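Local structure of phenol hydroxylase component phN (Pseudomonas stutzeri, 3U52) at residues E37-I42 with A185-F190; G41-D46 with E252-I257; W261-F266 with G314-K319. The protein probably serves as the diiron-bearing oxygenase subunit of a multicomponent phenol hydroxylase, activating oxygen to hydroxylate phenol and related aromatic compounds. All coordinates share one frame; numbering follows the deposited sequence.

Interaction 1. Residues E37-I42 with A185-F190; sequences EDFEGI and AGPFEF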
# COMPACT_ATOMS: atom_id res chain seq x y z
N GLU A 37 29.99 32.39 -2.46
CA GLU A 37 30.06 32.19 -1.01
C GLU A 37 30.84 33.23 -0.20
O GLU A 37 31.13 33.01 0.99
CB GLU A 37 30.44 30.74 -0.66
CG GLU A 37 31.71 30.24 -1.20
CD GLU A 37 32.03 28.82 -0.70
OE1 GLU A 37 31.15 28.13 -0.12
OE2 GLU A 37 33.19 28.39 -0.89
N ASP A 38 31.11 34.38 -0.82
CA ASP A 38 31.84 35.46 -0.15
C ASP A 38 31.03 36.74 0.08
O ASP A 38 31.32 37.48 1.03
CB ASP A 38 33.12 35.84 -0.92
CG ASP A 38 34.21 34.77 -0.85
OD1 ASP A 38 34.80 34.55 0.24
OD2 ASP A 38 34.49 34.14 -1.88
N PHE A 39 30.05 37.00 -0.79
CA PHE A 39 29.44 38.32 -0.89
C PHE A 39 28.48 38.66 0.23
O PHE A 39 28.07 39.79 0.30
CB PHE A 39 28.73 38.57 -2.23
CG PHE A 39 27.39 37.89 -2.37
CD1 PHE A 39 26.19 38.55 -2.00
CD2 PHE A 39 27.32 36.60 -2.88
CE1 PHE A 39 24.96 37.92 -2.15
CE2 PHE A 39 26.10 35.96 -3.06
CZ PHE A 39 24.90 36.61 -2.71
N GLU A 40 28.14 37.69 1.09
CA GLU A 40 27.20 37.91 2.21
C GLU A 40 27.91 38.36 3.50
O GLU A 40 27.28 38.82 4.46
CB GLU A 40 26.39 36.62 2.50
CG GLU A 40 25.31 36.33 1.47
CD GLU A 40 24.71 34.93 1.66
OE1 GLU A 40 25.43 33.92 1.46
OE2 GLU A 40 23.51 34.85 2.00
N GLY A 41 29.23 38.24 3.53
CA GLY A 41 30.00 38.57 4.71
C GLY A 41 30.33 37.39 5.58
O GLY A 41 31.05 37.54 6.57
N ILE A 42 29.80 36.20 5.26
CA ILE A 42 30.05 35.01 6.11
C ILE A 42 31.45 34.44 5.85
O ILE A 42 31.84 34.30 4.72
CB ILE A 42 28.97 33.89 5.88
CG1 ILE A 42 27.60 34.38 6.39
CG2 ILE A 42 29.41 32.60 6.53
CD1 ILE A 42 27.49 34.47 7.95
N ALA A 185 18.23 35.73 -2.17
CA ALA A 185 19.28 35.97 -1.19
C ALA A 185 20.47 35.05 -1.56
O ALA A 185 20.32 34.15 -2.40
CB ALA A 185 18.76 35.62 0.20
N GLY A 186 21.64 35.30 -0.99
CA GLY A 186 22.78 34.37 -1.16
C GLY A 186 22.56 33.02 -0.45
O GLY A 186 21.50 32.81 0.22
N PRO A 187 23.52 32.08 -0.62
CA PRO A 187 23.38 30.71 -0.12
C PRO A 187 23.34 30.54 1.42
O PRO A 187 22.55 29.74 1.92
CB PRO A 187 24.59 29.96 -0.75
CG PRO A 187 25.59 31.09 -1.08
CD PRO A 187 24.77 32.29 -1.39
N PHE A 188 24.16 31.29 2.16
CA PHE A 188 24.08 31.22 3.62
C PHE A 188 22.76 31.72 4.19
O PHE A 188 22.24 31.14 5.17
CB PHE A 188 25.29 31.88 4.30
CG PHE A 188 26.61 31.16 4.02
CD1 PHE A 188 27.54 31.72 3.17
CD2 PHE A 188 26.90 29.95 4.63
CE1 PHE A 188 28.75 31.06 2.90
CE2 PHE A 188 28.10 29.27 4.37
CZ PHE A 188 29.02 29.84 3.48
N GLU A 189 22.24 32.80 3.61
CA GLU A 189 20.94 33.33 4.07
C GLU A 189 19.84 32.36 3.66
O GLU A 189 18.94 32.07 4.45
CB GLU A 189 20.66 34.74 3.55
CG GLU A 189 19.34 35.31 4.12
CD GLU A 189 19.04 36.74 3.71
OE1 GLU A 189 17.99 37.23 4.13
OE2 GLU A 189 19.82 37.39 2.98
N PHE A 190 19.95 31.80 2.46
CA PHE A 190 18.94 30.80 2.02
C PHE A 190 18.88 29.67 3.06
O PHE A 190 17.78 29.31 3.56
CB PHE A 190 19.24 30.23 0.63
CG PHE A 190 18.27 29.12 0.19
CD1 PHE A 190 17.01 29.42 -0.32
CD2 PHE A 190 18.60 27.79 0.37
CE1 PHE A 190 16.12 28.40 -0.71
CE2 PHE A 190 17.72 26.78 -0.00
CZ PHE A 190 16.49 27.09 -0.55
O HOH W 1 22.02 36.96 1.49
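The ring of Phe188 has Ile42 over one face and Glu37 and Glu40 at its rim. CG2 of Ile42 sits 3.8 Å from the ring centroid and only 5° off the ring normal, a CH-pi contact, while the backbone O of Glu37 lies in the ring plane, 3.6 Å from Phe188 CE1; Glu40 OE1 is near that plane, beside CD1. The Phe39 ring carries CG of its neighbour Glu40 on one face, offset toward the rim, and its CZ approaches Gly186 CA obliquely at 3.5 Å. Between these rings the carboxylate of Glu40, in a type I beta turn running from Asp38 to Gly41, accepts from the first turn of helix 187-216, a long helix of the diiron hydroxylase fold. Phe188 N donates to OE1 on its syn lone pair at 3.0 Å; Glu189 N donates to OE2, also on the syn side but 24° out of the carboxylate plane. One carboxylate thus takes two successive N-H groups, and the helix N terminus would probably stabilise its negative charge. CG of Glu40 stands anti to the carbonyl carbon (chi1 -75°), directing the acid over Gly186, the N-cap residue, where a CB would clash with both Glu40 and Phe39. Phe188 also borders a xenon pocket with Trp47, Trp50 and Leu191. The second acid nearby, Glu189, pairs through OE1 with Lys264 and Trp265 of helix 254-283. Between the two acids a water donates 2.6 Å to Glu40 OE2 and 2.7 Å to Glu189 OE2, and accepts from Gly186 N.

Interaction 2. Residues G41-D46 with E252-I257; sequences GIKITD and EDNVPI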
# COMPACT_ATOMS: atom_id res chain seq x y z
N GLY A 41 29.23 38.24 3.53
CA GLY A 41 30.00 38.57 4.71
C GLY A 41 30.33 37.39 5.58
O GLY A 41 31.05 37.54 6.57
N ILE A 42 29.80 36.20 5.26
CA ILE A 42 30.05 35.01 6.11
C ILE A 42 31.45 34.44 5.85
O ILE A 42 31.84 34.30 4.72
CB ILE A 42 28.97 33.89 5.88
CG1 ILE A 42 27.60 34.38 6.39
CG2 ILE A 42 29.41 32.60 6.53
CD1 ILE A 42 27.49 34.47 7.95
N LYS A 43 32.18 34.11 6.92
CA LYS A 43 33.54 33.62 6.80
C LYS A 43 33.56 32.18 7.23
O LYS A 43 33.07 31.85 8.32
CB LYS A 43 34.48 34.42 7.69
CG LYS A 43 34.50 35.92 7.40
CD LYS A 43 35.83 36.55 7.85
CE LYS A 43 35.84 38.06 7.70
NZ LYS A 43 34.89 38.65 8.70
N ILE A 44 34.07 31.31 6.35
CA ILE A 44 34.24 29.93 6.69
C ILE A 44 35.73 29.69 6.89
O ILE A 44 36.54 29.95 6.02
CB ILE A 44 33.66 28.94 5.65
CG1 ILE A 44 32.16 29.23 5.39
CG2 ILE A 44 33.84 27.45 6.15
CD1 ILE A 44 31.28 29.13 6.61
N THR A 45 36.04 29.18 8.07
CA THR A 45 37.41 28.89 8.52
C THR A 45 37.89 27.47 8.13
O THR A 45 39.07 27.28 7.81
CB THR A 45 37.44 29.11 10.03
OG1 THR A 45 37.68 30.51 10.29
CG2 THR A 45 38.48 28.22 10.71
N ASP A 46 36.98 26.50 8.07
CA ASP A 46 37.36 25.09 7.89
C ASP A 46 36.14 24.19 7.64
O ASP A 46 35.42 23.80 8.58
CB ASP A 46 38.12 24.60 9.12
CG ASP A 46 38.66 23.17 8.97
OD1 ASP A 46 39.25 22.66 9.97
OD2 ASP A 46 38.54 22.58 7.86
N GLU A 252 33.76 34.54 14.63
CA GLU A 252 32.98 35.45 15.48
C GLU A 252 32.30 36.51 14.67
O GLU A 252 31.24 36.97 15.03
CB GLU A 252 33.84 36.13 16.56
CG GLU A 252 35.09 36.77 16.03
CD GLU A 252 35.94 37.40 17.12
OE1 GLU A 252 36.45 36.64 17.99
OE2 GLU A 252 36.11 38.65 17.11
N ASP A 253 32.91 36.91 13.56
CA ASP A 253 32.25 37.89 12.69
C ASP A 253 30.88 37.40 12.13
O ASP A 253 30.05 38.22 11.77
CB ASP A 253 33.17 38.34 11.57
CG ASP A 253 34.43 39.12 12.09
OD1 ASP A 253 34.42 39.63 13.24
OD2 ASP A 253 35.41 39.22 11.32
N ASN A 254 30.64 36.07 12.13
CA ASN A 254 29.39 35.54 11.55
C ASN A 254 28.23 35.79 12.48
O ASN A 254 27.08 35.67 12.08
CB ASN A 254 29.45 34.04 11.29
CG ASN A 254 30.49 33.67 10.26
OD1 ASN A 254 30.98 34.53 9.53
ND2 ASN A 254 30.80 32.37 10.17
N VAL A 255 28.53 36.13 13.72
CA VAL A 255 27.47 36.08 14.74
C VAL A 255 26.45 37.19 14.53
O VAL A 255 25.23 36.90 14.54
CB VAL A 255 28.03 36.01 16.24
CG1 VAL A 255 26.92 36.25 17.26
CG2 VAL A 255 28.70 34.67 16.49
N PRO A 256 26.91 38.46 14.36
CA PRO A 256 25.89 39.50 14.15
C PRO A 256 25.12 39.38 12.81
O PRO A 256 23.96 39.77 12.74
CB PRO A 256 26.69 40.80 14.18
CG PRO A 256 28.08 40.37 13.81
CD PRO A 256 28.27 39.05 14.46
N ILE A 257 25.76 38.83 11.78
CA ILE A 257 25.06 38.62 10.50
C ILE A 257 23.92 37.60 10.69
O ILE A 257 22.80 37.81 10.21
CB ILE A 257 26.03 38.11 9.40
CG1 ILE A 257 27.21 39.11 9.21
CG2 ILE A 257 25.23 37.83 8.09
CD1 ILE A 257 28.33 38.58 8.29
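Two amide hydrogen bonds join the side chain of Asn254 to the backbone of Lys43. Lys43 N points almost straight at Asn254 OD1, 2.9 Å away with an N-H...O angle of 176°, although the donor is tilted 19° from the carbonyl plane of the side chain. In return Asn254 ND2 donates to Lys43 O at 3.0 Å, and that oxygen lies nearly in the amide plane. Both polar groups of one residue's backbone are therefore read by a single carboxamide, which fixes the rotation of that amide about chi2; ND2 also donates to Ile247 O of helix 220-250. Replacing Asn254 with a leucine would probably leave Lys43 N and O without these mates and the loop less firmly fixed here.

The geometry places the pairing at the turn between two long helices of the hydroxylase's helical core: Asn254 lies near the beginning of helix 254-283, close behind the end of helix 220-250, and the N-terminal loop 41-46 is laid across this junction.

The charged contact is a salt bridge further out. Lys43 NZ meets Asp253 OD2 at 2.7 Å on its anti lone pair, away from the other oxygen. The lysine chain runs extended and then bends at its last torsion (chi4 69°), turning the ammonium group onto the acid.

Apolar side chains complete the contact. CD1 of Ile42 packs against Ile257 CG2 at 4.1 Å. Two methyl groups also make van der Waals contacts with oxygens: Ile42 crosses the asparagine at about a right angle, its CD1 3.8 Å from Asn254 OD1, and Ile257 reaches the loop backbone, its CD1 standing 3.4 Å from Gly41 O.

Interaction 3. Residues W261-F266 with G314-K319; sequences WIDKWF and GIRPPK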
# COMPACT_ATOMS: atom_id res chain seq x y z
N TRP A 261 19.72 37.79 10.37
CA TRP A 261 18.90 36.81 9.61
C TRP A 261 17.87 36.12 10.48
O TRP A 261 16.78 35.86 10.02
CB TRP A 261 19.73 35.73 8.89
CG TRP A 261 20.58 36.29 7.79
CD1 TRP A 261 20.35 37.43 7.07
CD2 TRP A 261 21.76 35.70 7.26
NE1 TRP A 261 21.35 37.60 6.13
CE2 TRP A 261 22.22 36.55 6.22
CE3 TRP A 261 22.47 34.52 7.56
CZ2 TRP A 261 23.38 36.25 5.45
CZ3 TRP A 261 23.63 34.24 6.80
CH2 TRP A 261 24.06 35.11 5.78
N ILE A 262 18.24 35.79 11.71
CA ILE A 262 17.27 35.16 12.64
C ILE A 262 16.12 36.18 12.87
O ILE A 262 14.95 35.83 12.79
CB ILE A 262 17.96 34.73 13.95
CG1 ILE A 262 18.82 33.45 13.75
CG2 ILE A 262 16.97 34.54 15.08
CD1 ILE A 262 19.69 33.09 14.96
N ASP A 263 16.44 37.42 13.16
CA ASP A 263 15.40 38.44 13.38
C ASP A 263 14.49 38.60 12.15
O ASP A 263 13.25 38.62 12.30
CB ASP A 263 16.04 39.78 13.68
CG ASP A 263 16.74 39.84 15.05
OD1 ASP A 263 17.56 40.78 15.22
OD2 ASP A 263 16.52 38.99 15.95
N LYS A 264 15.08 38.70 10.95
CA LYS A 264 14.30 38.81 9.66
C LYS A 264 13.40 37.57 9.38
O LYS A 264 12.18 37.69 9.11
CB LYS A 264 15.25 39.00 8.49
CG LYS A 264 14.56 39.02 7.12
CD LYS A 264 15.59 39.14 5.99
CE LYS A 264 14.87 38.77 4.71
NZ LYS A 264 15.83 38.95 3.54
N TRP A 265 13.97 36.38 9.51
CA TRP A 265 13.26 35.20 9.06
C TRP A 265 12.33 34.69 10.14
O TRP A 265 11.34 34.08 9.83
CB TRP A 265 14.27 34.11 8.60
CG TRP A 265 14.79 34.57 7.24
CD1 TRP A 265 16.00 35.12 6.98
CD2 TRP A 265 14.04 34.63 6.00
NE1 TRP A 265 16.07 35.50 5.65
CE2 TRP A 265 14.89 35.17 5.03
CE3 TRP A 265 12.75 34.20 5.62
CZ2 TRP A 265 14.49 35.34 3.66
CZ3 TRP A 265 12.34 34.38 4.26
CH2 TRP A 265 13.22 34.94 3.32
N PHE A 266 12.66 34.93 11.41
CA PHE A 266 11.63 34.75 12.44
C PHE A 266 10.40 35.53 12.05
O PHE A 266 9.28 34.97 12.08
CB PHE A 266 12.06 35.23 13.85
CG PHE A 266 10.91 35.24 14.82
CD1 PHE A 266 10.31 36.45 15.21
CD2 PHE A 266 10.37 34.01 15.27
CE1 PHE A 266 9.21 36.45 16.06
CE2 PHE A 266 9.26 34.02 16.17
CZ PHE A 266 8.67 35.24 16.52
N GLY A 314 26.59 33.80 21.71
CA GLY A 314 26.30 35.24 21.67
C GLY A 314 25.00 35.58 20.95
O GLY A 314 24.77 36.75 20.61
N ILE A 315 24.13 34.59 20.72
CA ILE A 315 22.87 34.82 19.98
C ILE A 315 21.73 35.16 20.97
O ILE A 315 21.65 34.56 22.03
CB ILE A 315 22.50 33.57 19.10
CG1 ILE A 315 23.45 33.42 17.91
CG2 ILE A 315 21.00 33.52 18.69
CD1 ILE A 315 23.39 34.54 16.87
N ARG A 316 20.89 36.14 20.69
CA ARG A 316 19.72 36.41 21.56
C ARG A 316 18.44 35.96 20.82
O ARG A 316 18.48 35.72 19.61
CB ARG A 316 19.62 37.89 21.94
CG ARG A 316 19.65 38.80 20.72
CD ARG A 316 19.02 40.17 20.88
NE ARG A 316 19.19 40.94 19.65
CZ ARG A 316 18.42 40.80 18.57
NH1 ARG A 316 17.40 39.93 18.57
NH2 ARG A 316 18.65 41.52 17.48
N PRO A 317 17.31 35.82 21.55
CA PRO A 317 16.07 35.41 20.86
C PRO A 317 15.66 36.45 19.81
O PRO A 317 16.08 37.66 19.89
CB PRO A 317 15.03 35.29 22.00
CG PRO A 317 15.81 35.36 23.29
CD PRO A 317 17.13 36.01 23.02
N PRO A 318 14.85 36.04 18.81
CA PRO A 318 14.48 37.02 17.75
C PRO A 318 13.79 38.30 18.25
O PRO A 318 12.98 38.28 19.19
CB PRO A 318 13.53 36.23 16.82
CG PRO A 318 13.75 34.81 17.17
CD PRO A 318 14.22 34.72 18.58
N LYS A 319 14.14 39.40 17.61
CA LYS A 319 13.51 40.71 17.86
C LYS A 319 12.00 40.62 17.60
O LYS A 319 11.55 39.97 16.65
CB LYS A 319 14.20 41.70 16.91
CG LYS A 319 13.92 43.14 17.10
CD LYS A 319 14.92 43.96 16.30
CE LYS A 319 14.77 43.70 14.83
NZ LYS A 319 15.51 44.70 14.01
O HOH W 2 12.11 40.35 13.88
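Pro318 wedges between Phe266 and Ile262, two residues one helical turn apart. Its CB approaches CG of Phe266 to 3.4 Å, crossing the aromatic side chain at about a right angle and meeting the ring obliquely; its CG rests 3.8 Å from Ile262 CG2. The other branch of Ile262 extends tip to tip toward Ile315, with CD1 and Ile315 CG2 4.0 Å apart. Phe266 has its CG anti to the backbone N (chi1 171°), which brings the first atoms of the ring against the proline, and the same side chain touches a bound xenon. Helix 291-310 encloses this apolar patch further, Tyr299 and Phe307 both packing on Pro318.

The segment 314-319 is an extended connection that leaves helix 291-310 through a Schellman motif, with Gly314 as its C' residue at positive phi. It then runs over helix 254-283 on its way to helix 321-327, and Pro317 and Pro318 restrict its backbone as it does.

Outside the apolar core, Asp263 gathers the polar contacts. Arg316 grips it end-on in a salt bridge: NH2 donates to OD1 at 2.6 Å on the syn lone pair, and NH1 to OD2 at 2.9 Å. The carboxylate and guanidinium planes differ by 11°, nearly coplanar, as suits an end-on pairing of two nitrogens with two oxygens. OD2 also accepts from Lys319 N at 2.9 Å, but this donor comes from above, 62° out of the carboxylate plane, so the two bonds reach the oxygen from distinct directions. NH1 makes a further bond to Pro317 O, which helps set the guanidinium's orientation. Beyond the acid, a water donates to both Asp263 O and Lys319 O, while Lys319 NZ pairs with Asp438.

In the fold
From the N terminus, the loop between helices 30-33 and 58-81 takes part first. Interaction 1 joins it to the start of helix 187-216, closing a mostly helical excursion of 142 residues; interaction 2 starts from the same loop, shares Gly41 and Ile42, and closes a longer one near the N-terminal end of helix 254-283. The two closures cross rather than nest: interaction 2 starts slightly later in the loop and ends later, beyond 185-190. Interaction 3 follows in series, joining helix 254-283 to the connection after helix 291-310. The Glu189 pairing joins interactions 1 and 3, Ile42 packs on Trp261, and Val255 of interaction 2 touches Ile315, linking all three.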